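Local structure of peptidase, M20/M25/M40 family (Staphylococcus aureus, 4EWT) at residues 345-357 against 366-378. The protein probably hydrolyses amide bonds of N-acylated amino acids or similar substrates as a manganese-binding amidohydrolase of the M20 peptidase family. Sequence-based numbering, arbitrary orientation.
Sequences AFIYTGAAVENGE and FNISEKSLLISAE
Asn367 meets Val353 in the loop that follows strand 344-350 of the mixed sheet in the metal-binding domain of this M20-family fold, and from there the chain returns as helix 372-386, a strand-loop-helix connection that illustrates how a returning helix packs against the strand that precedes it, here through Thr349 with Ser372, Ile375 and Ser376. Asn367 O reaches Val353 N through a water that accepts from the amide and donates to the carbonyl, while Val353 CG1 lies against that same carbonyl oxygen at 3.7 Å. Ile368, whose side chain is about 10 Å from a bound manganese ion and packs on Ala107 of helix 105-120, sets CG2 against Ala351 CB at 3.7 Å; its CA also makes a CA-H...O contact with Ala351 O. The direct backbone bond follows at once: Ser369 N donates to Ala351 O over 2.8 Å, from above the carbonyl plane. Ser369 begins the type I turn (Ser369 to Ser372) that leads into the helix, and its OG accepts from Lys371 N in a capping bond. Lys371 sends its bent chain obliquely across Glu354, giving a long salt bridge (NZ to OE1, 3.7 Å) at the exposed margin. Ser372 OG, set between its backbone N and carbonyl carbon (chi1 60°), turns back to Ser369 O, which thus accepts from both N and OG of Ser372, while Ser372 CB packs on Thr349 CG2. One turn on, Ile375 CG2 meets the same methyl at 3.7 Å, with the short helix and strand axes running roughly antiparallel, at 146°. Ser376 links buried side chains in a chain of hydrogen bonds: with chi1 -63° its OG lies beside its own backbone N, accepts from Thr349 OG1 at 2.9 Å and donates to Ser372 O, whose opposite carbonyl face receives Ser376 N.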
ATOM      1  N   ALA A 345      28.835  21.422  24.521  1.00 31.66           N
ATOM      2  CA  ALA A 345      27.916  20.671  25.357  1.00 30.96           C
ATOM      3  C   ALA A 345      26.642  21.488  25.532  1.00 29.33           C
ATOM      4  O   ALA A 345      26.677  22.657  25.930  1.00 28.67           O
ATOM      5  CB  ALA A 345      28.537  20.369  26.701  1.00 32.92           C
ATOM      6  N   PHE A 346      25.518  20.870  25.198  1.00 28.29           N
ATOM      7  CA  PHE A 346      24.215  21.479  25.402  1.00 27.05           C
ATOM      8  C   PHE A 346      23.584  20.665  26.501  1.00 27.82           C
ATOM      9  O   PHE A 346      23.384  19.463  26.342  1.00 28.78           O
ATOM     10  CB  PHE A 346      23.403  21.399  24.109  1.00 25.93           C
ATOM     11  CG  PHE A 346      22.150  22.241  24.099  1.00 24.46           C
ATOM     12  CD1 PHE A 346      22.218  23.639  24.158  1.00 24.19           C
ATOM     13  CD2 PHE A 346      20.905  21.642  23.991  1.00 23.01           C
ATOM     14  CE1 PHE A 346      21.049  24.417  24.118  1.00 21.31           C
ATOM     15  CE2 PHE A 346      19.727  22.413  23.941  1.00 22.81           C
ATOM     16  CZ  PHE A 346      19.809  23.798  24.006  1.00 21.56           C
ATOM     17  N   ILE A 347      23.314  21.303  27.634  1.00 28.37           N
ATOM     18  CA  ILE A 347      22.781  20.582  28.792  1.00 30.01           C
ATOM     19  C   ILE A 347      21.407  21.116  29.198  1.00 29.80           C
ATOM     20  O   ILE A 347      20.982  22.174  28.739  1.00 29.08           O
ATOM     21  CB  ILE A 347      23.769  20.581  29.999  1.00 31.58           C
ATOM     22  CG1 ILE A 347      23.986  21.994  30.536  1.00 31.91           C
ATOM     23  CG2 ILE A 347      25.094  19.910  29.612  1.00 32.85           C
ATOM     24  CD1 ILE A 347      24.788  22.068  31.823  1.00 35.09           C
ATOM     25  N   TYR A 348      20.714  20.376  30.054  1.00 31.13           N
ATOM     26  CA  TYR A 348      19.348  20.707  30.397  1.00 31.80           C
ATOM     27  C   TYR A 348      19.163  21.004  31.878  1.00 33.60           C
ATOM     28  O   TYR A 348      19.778  20.357  32.730  1.00 35.46           O
ATOM     29  CB  TYR A 348      18.414  19.564  30.009  1.00 32.79           C
ATOM     30  CG  TYR A 348      18.545  19.070  28.587  1.00 32.21           C
ATOM     31  CD1 TYR A 348      18.232  19.894  27.505  1.00 31.79           C
ATOM     32  CD2 TYR A 348      18.954  17.766  28.326  1.00 34.13           C
ATOM     33  CE1 TYR A 348      18.326  19.432  26.196  1.00 31.18           C
ATOM     34  CE2 TYR A 348      19.047  17.290  27.019  1.00 34.24           C
ATOM     35  CZ  TYR A 348      18.738  18.132  25.962  1.00 33.00           C
ATOM     36  OH  TYR A 348      18.837  17.674  24.671  1.00 33.59           O
ATOM     37  N   THR A 349      18.309  21.984  32.169  1.00 33.35           N
ATOM     38  CA  THR A 349      17.885  22.270  33.534  1.00 35.04           C
ATOM     39  C   THR A 349      16.417  21.861  33.725  1.00 36.64           C
ATOM     40  O   THR A 349      15.523  22.383  33.050  1.00 35.43           O
ATOM     41  CB  THR A 349      18.023  23.775  33.895  1.00 34.68           C
ATOM     42  OG1 THR A 349      19.368  24.219  33.682  1.00 33.69           O
ATOM     43  CG2 THR A 349      17.638  24.005  35.364  1.00 36.06           C
ATOM     44  N   GLY A 350      16.173  20.943  34.657  1.00 39.13           N
ATOM     45  CA  GLY A 350      14.808  20.538  34.972  1.00 42.04           C
ATOM     46  C   GLY A 350      13.966  21.757  35.304  1.00 43.33           C
ATOM     47  O   GLY A 350      14.367  22.601  36.115  1.00 43.71           O
ATOM     48  N   ALA A 351      12.802  21.856  34.672  1.00 44.14           N
ATOM     49  CA  ALA A 351      11.944  23.027  34.830  1.00 45.75           C
ATOM     50  C   ALA A 351      10.452  22.688  34.954  1.00 49.04           C
ATOM     51  O   ALA A 351       9.605  23.570  34.800  1.00 49.98           O
ATOM     52  CB  ALA A 351      12.178  23.993  33.677  1.00 43.34           C
ATOM     53  N   ALA A 352      10.136  21.424  35.232  1.00 51.30           N
ATOM     54  CA  ALA A 352       8.743  20.993  35.409  1.00 55.43           C
ATOM     55  C   ALA A 352       8.101  21.659  36.631  1.00 59.44           C
ATOM     56  O   ALA A 352       8.671  21.647  37.722  1.00 60.62           O
ATOM     57  CB  ALA A 352       8.651  19.474  35.516  1.00 56.47           C
ATOM     58  N   VAL A 353       6.923  22.244  36.426  1.00 62.05           N
ATOM     59  CA  VAL A 353       6.186  22.929  37.492  1.00 66.66           C
ATOM     60  C   VAL A 353       5.846  21.974  38.639  1.00 71.12           C
ATOM     61  O   VAL A 353       5.610  20.786  38.413  1.00 71.85           O
ATOM     62  CB  VAL A 353       4.903  23.627  36.957  1.00 68.68           C
ATOM     63  CG1 VAL A 353       5.262  24.846  36.112  1.00 65.65           C
ATOM     64  CG2 VAL A 353       4.034  22.655  36.154  1.00 69.68           C
ATOM     65  N   GLU A 354       5.841  22.497  39.864  1.00 74.65           N
ATOM     66  CA  GLU A 354       5.621  21.682  41.065  1.00 79.66           C
ATOM     67  C   GLU A 354       4.186  21.172  41.145  1.00 84.47           C
ATOM     68  O   GLU A 354       3.955  19.970  41.281  1.00 86.48           O
ATOM     69  CB  GLU A 354       5.973  22.457  42.346  1.00 81.87           C
ATOM     70  CG  GLU A 354       7.076  23.509  42.209  1.00 78.81           C
ATOM     71  CD  GLU A 354       8.467  22.932  41.945  1.00 76.27           C
ATOM     72  OE1 GLU A 354       9.440  23.716  41.985  1.00 73.74           O
ATOM     73  OE2 GLU A 354       8.596  21.713  41.697  1.00 76.16           O
ATOM     74  N   ASN A 355       3.261  22.062  40.862  1.00 86.36           N
ATOM     75  CA  ASN A 355       1.845  21.784  40.942  1.00 91.47           C
ATOM     76  C   ASN A 355       1.147  22.134  39.658  1.00 90.33           C
ATOM     77  O   ASN A 355       1.595  22.952  38.907  1.00 86.85           O
ATOM     78  CB  ASN A 355       1.216  22.602  42.076  1.00 91.91           C
ATOM     79  CG  ASN A 355       1.584  22.083  43.463  1.00 95.11           C
ATOM     80  OD1 ASN A 355       0.944  21.171  43.987  1.00 99.53           O
ATOM     81  ND2 ASN A 355       2.621  22.662  44.059  1.00 93.19           N
ATOM     82  N   GLY A 356       0.014  21.533  39.417  1.00 94.01           N
ATOM     83  CA  GLY A 356      -0.666  21.741  38.139  1.00 93.27           C
ATOM     84  C   GLY A 356      -0.157  20.877  36.998  1.00 89.08           C
ATOM     85  O   GLY A 356       0.797  20.111  37.155  1.00 86.65           O
ATOM     86  N   GLU A 357      -0.805  21.012  35.843  1.00 88.65           N
ATOM     87  CA  GLU A 357      -0.458  20.256  34.641  1.00 84.99           C
ATOM     88  C   GLU A 357       0.953  20.569  34.142  1.00 79.30           C
ATOM     89  O   GLU A 357       1.423  21.701  34.255  1.00 77.98           O
ATOM     90  CB  GLU A 357      -1.472  20.521  33.547  1.00 86.18           C
ATOM     91  N   PHE A 366       2.361  26.192  28.078  1.00 62.16           N
ATOM     92  CA  PHE A 366       3.754  25.997  28.502  1.00 58.22           C
ATOM     93  C   PHE A 366       4.110  26.830  29.731  1.00 58.86           C
ATOM     94  O   PHE A 366       3.871  28.042  29.754  1.00 60.27           O
ATOM     95  CB  PHE A 366       4.696  26.341  27.337  1.00 54.66           C
ATOM     96  CG  PHE A 366       6.159  26.337  27.696  1.00 51.54           C
ATOM     97  CD1 PHE A 366       6.893  25.157  27.660  1.00 49.08           C
ATOM     98  CD2 PHE A 366       6.808  27.520  28.043  1.00 50.83           C
ATOM     99  CE1 PHE A 366       8.250  25.149  27.980  1.00 46.53           C
ATOM    100  CE2 PHE A 366       8.164  27.521  28.365  1.00 48.38           C
ATOM    101  CZ  PHE A 366       8.884  26.330  28.330  1.00 46.04           C
ATOM    102  N   ASN A 367       4.671  26.173  30.745  1.00 58.18           N
ATOM    103  CA  ASN A 367       5.142  26.850  31.959  1.00 58.89           C
ATOM    104  C   ASN A 367       6.277  26.086  32.633  1.00 56.59           C
ATOM    105  O   ASN A 367       6.333  24.853  32.581  1.00 56.03           O
ATOM    106  CB  ASN A 367       3.995  27.076  32.955  1.00 63.67           C
ATOM    107  CG  ASN A 367       4.257  28.240  33.918  1.00 65.55           C
ATOM    108  OD1 ASN A 367       5.395  28.680  34.117  1.00 62.65           O
ATOM    109  ND2 ASN A 367       3.188  28.740  34.524  1.00 71.04           N
ATOM    110  N   ILE A 368       7.175  26.837  33.265  1.00 55.16           N
ATOM    111  CA  ILE A 368       8.333  26.274  33.945  1.00 53.43           C
ATOM    112  C   ILE A 368       8.386  26.679  35.429  1.00 55.66           C
ATOM    113  O   ILE A 368       7.834  27.712  35.817  1.00 57.14           O
ATOM    114  CB  ILE A 368       9.648  26.700  33.238  1.00 49.63           C
ATOM    115  CG1 ILE A 368       9.741  28.233  33.151  1.00 50.59           C
ATOM    116  CG2 ILE A 368       9.743  26.051  31.854  1.00 47.44           C
ATOM    117  CD1 ILE A 368      10.961  28.773  32.412  1.00 47.96           C
ATOM    118  N   SER A 369       9.022  25.865  36.237  1.00 55.66           N
ATOM    119  CA  SER A 369       9.375  26.254  37.551  1.00 57.42           C
ATOM    120  C   SER A 369      10.465  27.305  37.460  1.00 54.70           C
ATOM    121  O   SER A 369      11.458  27.100  36.808  1.00 51.29           O
ATOM    122  CB  SER A 369       9.900  25.075  38.295  1.00 57.76           C
ATOM    123  OG  SER A 369      10.833  25.542  39.212  1.00 57.68           O
ATOM    124  N   GLU A 370      10.262  28.432  38.130  1.00 56.12           N
ATOM    125  CA  GLU A 370      11.168  29.573  38.003  1.00 53.90           C
ATOM    126  C   GLU A 370      12.476  29.398  38.768  1.00 52.60           C
ATOM    127  O   GLU A 370      13.374  30.246  38.673  1.00 50.84           O
ATOM    128  CB  GLU A 370      10.466  30.880  38.393  1.00 56.43           C
ATOM    129  CG  GLU A 370       9.580  31.436  37.280  1.00 57.38           C
ATOM    130  CD  GLU A 370       8.910  32.750  37.639  1.00 60.34           C
ATOM    131  OE1 GLU A 370       8.299  32.840  38.722  1.00 65.20           O
ATOM    132  OE2 GLU A 370       8.987  33.696  36.825  1.00 59.92           O
ATOM    133  N   LYS A 371      12.594  28.296  39.509  1.00 53.47           N
ATOM    134  CA  LYS A 371      13.847  28.000  40.193  1.00 52.72           C
ATOM    135  C   LYS A 371      14.848  27.281  39.290  1.00 49.50           C
ATOM    136  O   LYS A 371      15.950  26.939  39.724  1.00 48.96           O
ATOM    137  CB  LYS A 371      13.612  27.254  41.510  1.00 56.54           C
ATOM    138  CG  LYS A 371      13.094  25.845  41.377  1.00 57.96           C
ATOM    139  CD  LYS A 371      12.581  25.344  42.727  1.00 62.59           C
ATOM    140  CE  LYS A 371      11.299  26.051  43.144  1.00 65.52           C
ATOM    141  NZ  LYS A 371      10.974  25.806  44.584  1.00 69.17           N
ATOM    142  N   SER A 372      14.454  27.062  38.031  1.00 47.50           N
ATOM    143  CA  SER A 372      15.386  26.644  36.989  1.00 44.17           C
ATOM    144  C   SER A 372      16.355  27.774  36.647  1.00 42.07           C
ATOM    145  O   SER A 372      17.454  27.516  36.152  1.00 40.56           O
ATOM    146  CB  SER A 372      14.634  26.220  35.727  1.00 43.11           C
ATOM    147  OG  SER A 372      13.851  27.287  35.208  1.00 42.72           O
ATOM    148  N   LEU A 373      15.945  29.021  36.909  1.00 42.44           N
ATOM    149  CA  LEU A 373      16.778  30.197  36.613  1.00 40.64           C
ATOM    150  C   LEU A 373      18.088  30.171  37.394  1.00 40.02           C
ATOM    151  O   LEU A 373      19.173  30.245  36.816  1.00 38.23           O
ATOM    152  CB  LEU A 373      16.028  31.507  36.898  1.00 42.05           C
ATOM    153  CG  LEU A 373      14.894  31.942  35.962  1.00 43.11           C
ATOM    154  CD1 LEU A 373      14.048  33.017  36.611  1.00 45.16           C
ATOM    155  CD2 LEU A 373      15.419  32.440  34.630  1.00 41.84           C
ATOM    156  N   LEU A 374      17.969  30.052  38.713  1.00 41.88           N
ATOM    157  CA  LEU A 374      19.126  30.055  39.606  1.00 41.72           C
ATOM    158  C   LEU A 374      20.029  28.845  39.352  1.00 40.32           C
ATOM    159  O   LEU A 374      21.257  28.980  39.297  1.00 38.92           O
ATOM    160  CB  LEU A 374      18.665  30.123  41.071  1.00 44.76           C
ATOM    161  CG  LEU A 374      19.698  30.084  42.202  1.00 46.21           C
ATOM    162  CD1 LEU A 374      20.747  31.184  42.057  1.00 44.96           C
ATOM    163  CD2 LEU A 374      19.010  30.158  43.561  1.00 49.53           C
ATOM    164  N   ILE A 375      19.410  27.677  39.184  1.00 40.55           N
ATOM    165  CA  ILE A 375      20.135  26.434  38.918  1.00 40.12           C
ATOM    166  C   ILE A 375      20.964  26.522  37.635  1.00 37.68           C
ATOM    167  O   ILE A 375      22.091  26.034  37.590  1.00 37.91           O
ATOM    168  CB  ILE A 375      19.179  25.215  38.863  1.00 41.27           C
ATOM    169  CG1 ILE A 375      18.578  24.947  40.247  1.00 44.09           C
ATOM    170  CG2 ILE A 375      19.900  23.964  38.350  1.00 39.82           C
ATOM    171  CD1 ILE A 375      17.447  23.902  40.236  1.00 45.01           C
ATOM    172  N   SER A 376      20.408  27.156  36.603  1.00 35.93           N
ATOM    173  CA  SER A 376      21.118  27.355  35.341  1.00 33.80           C
ATOM    174  C   SER A 376      22.351  28.245  35.523  1.00 33.11           C
ATOM    175  O   SER A 376      23.446  27.911  35.058  1.00 32.46           O
ATOM    176  CB  SER A 376      20.179  27.947  34.290  1.00 32.49           C
ATOM    177  OG  SER A 376      19.127  27.043  34.007  1.00 34.08           O
ATOM    178  N   ALA A 377      22.171  29.368  36.212  1.00 33.45           N
ATOM    179  CA  ALA A 377      23.275  30.286  36.482  1.00 33.13           C
ATOM    180  C   ALA A 377      24.376  29.625  37.309  1.00 34.17           C
ATOM    181  O   ALA A 377      25.555  29.736  36.972  1.00 33.36           O
ATOM    182  CB  ALA A 377      22.766  31.558  37.157  1.00 33.91           C
ATOM    183  N   GLU A 378      23.981  28.924  38.373  1.00 36.12           N
ATOM    184  CA  GLU A 378      24.930  28.223  39.247  1.00 38.14           C
ATOM    185  C   GLU A 378      25.730  27.181  38.473  1.00 37.58           C
ATOM    186  O   GLU A 378      26.954  27.105  38.610  1.00 38.80           O
ATOM    187  CB  GLU A 378      24.213  27.568  40.435  1.00 40.58           C
ATOM    188  CG  GLU A 378      23.844  28.530  41.569  1.00 43.03           C
ATOM    189  CD  GLU A 378      22.954  27.886  42.631  1.00 47.05           C
ATOM    190  OE1 GLU A 378      22.561  26.710  42.463  1.00 48.18           O
ATOM    191  OE2 GLU A 378      22.637  28.558  43.634  1.00 48.69           O
TER
HETATM  192  O   HOH W   1       6.131  22.088  33.423  1.00 13.63           O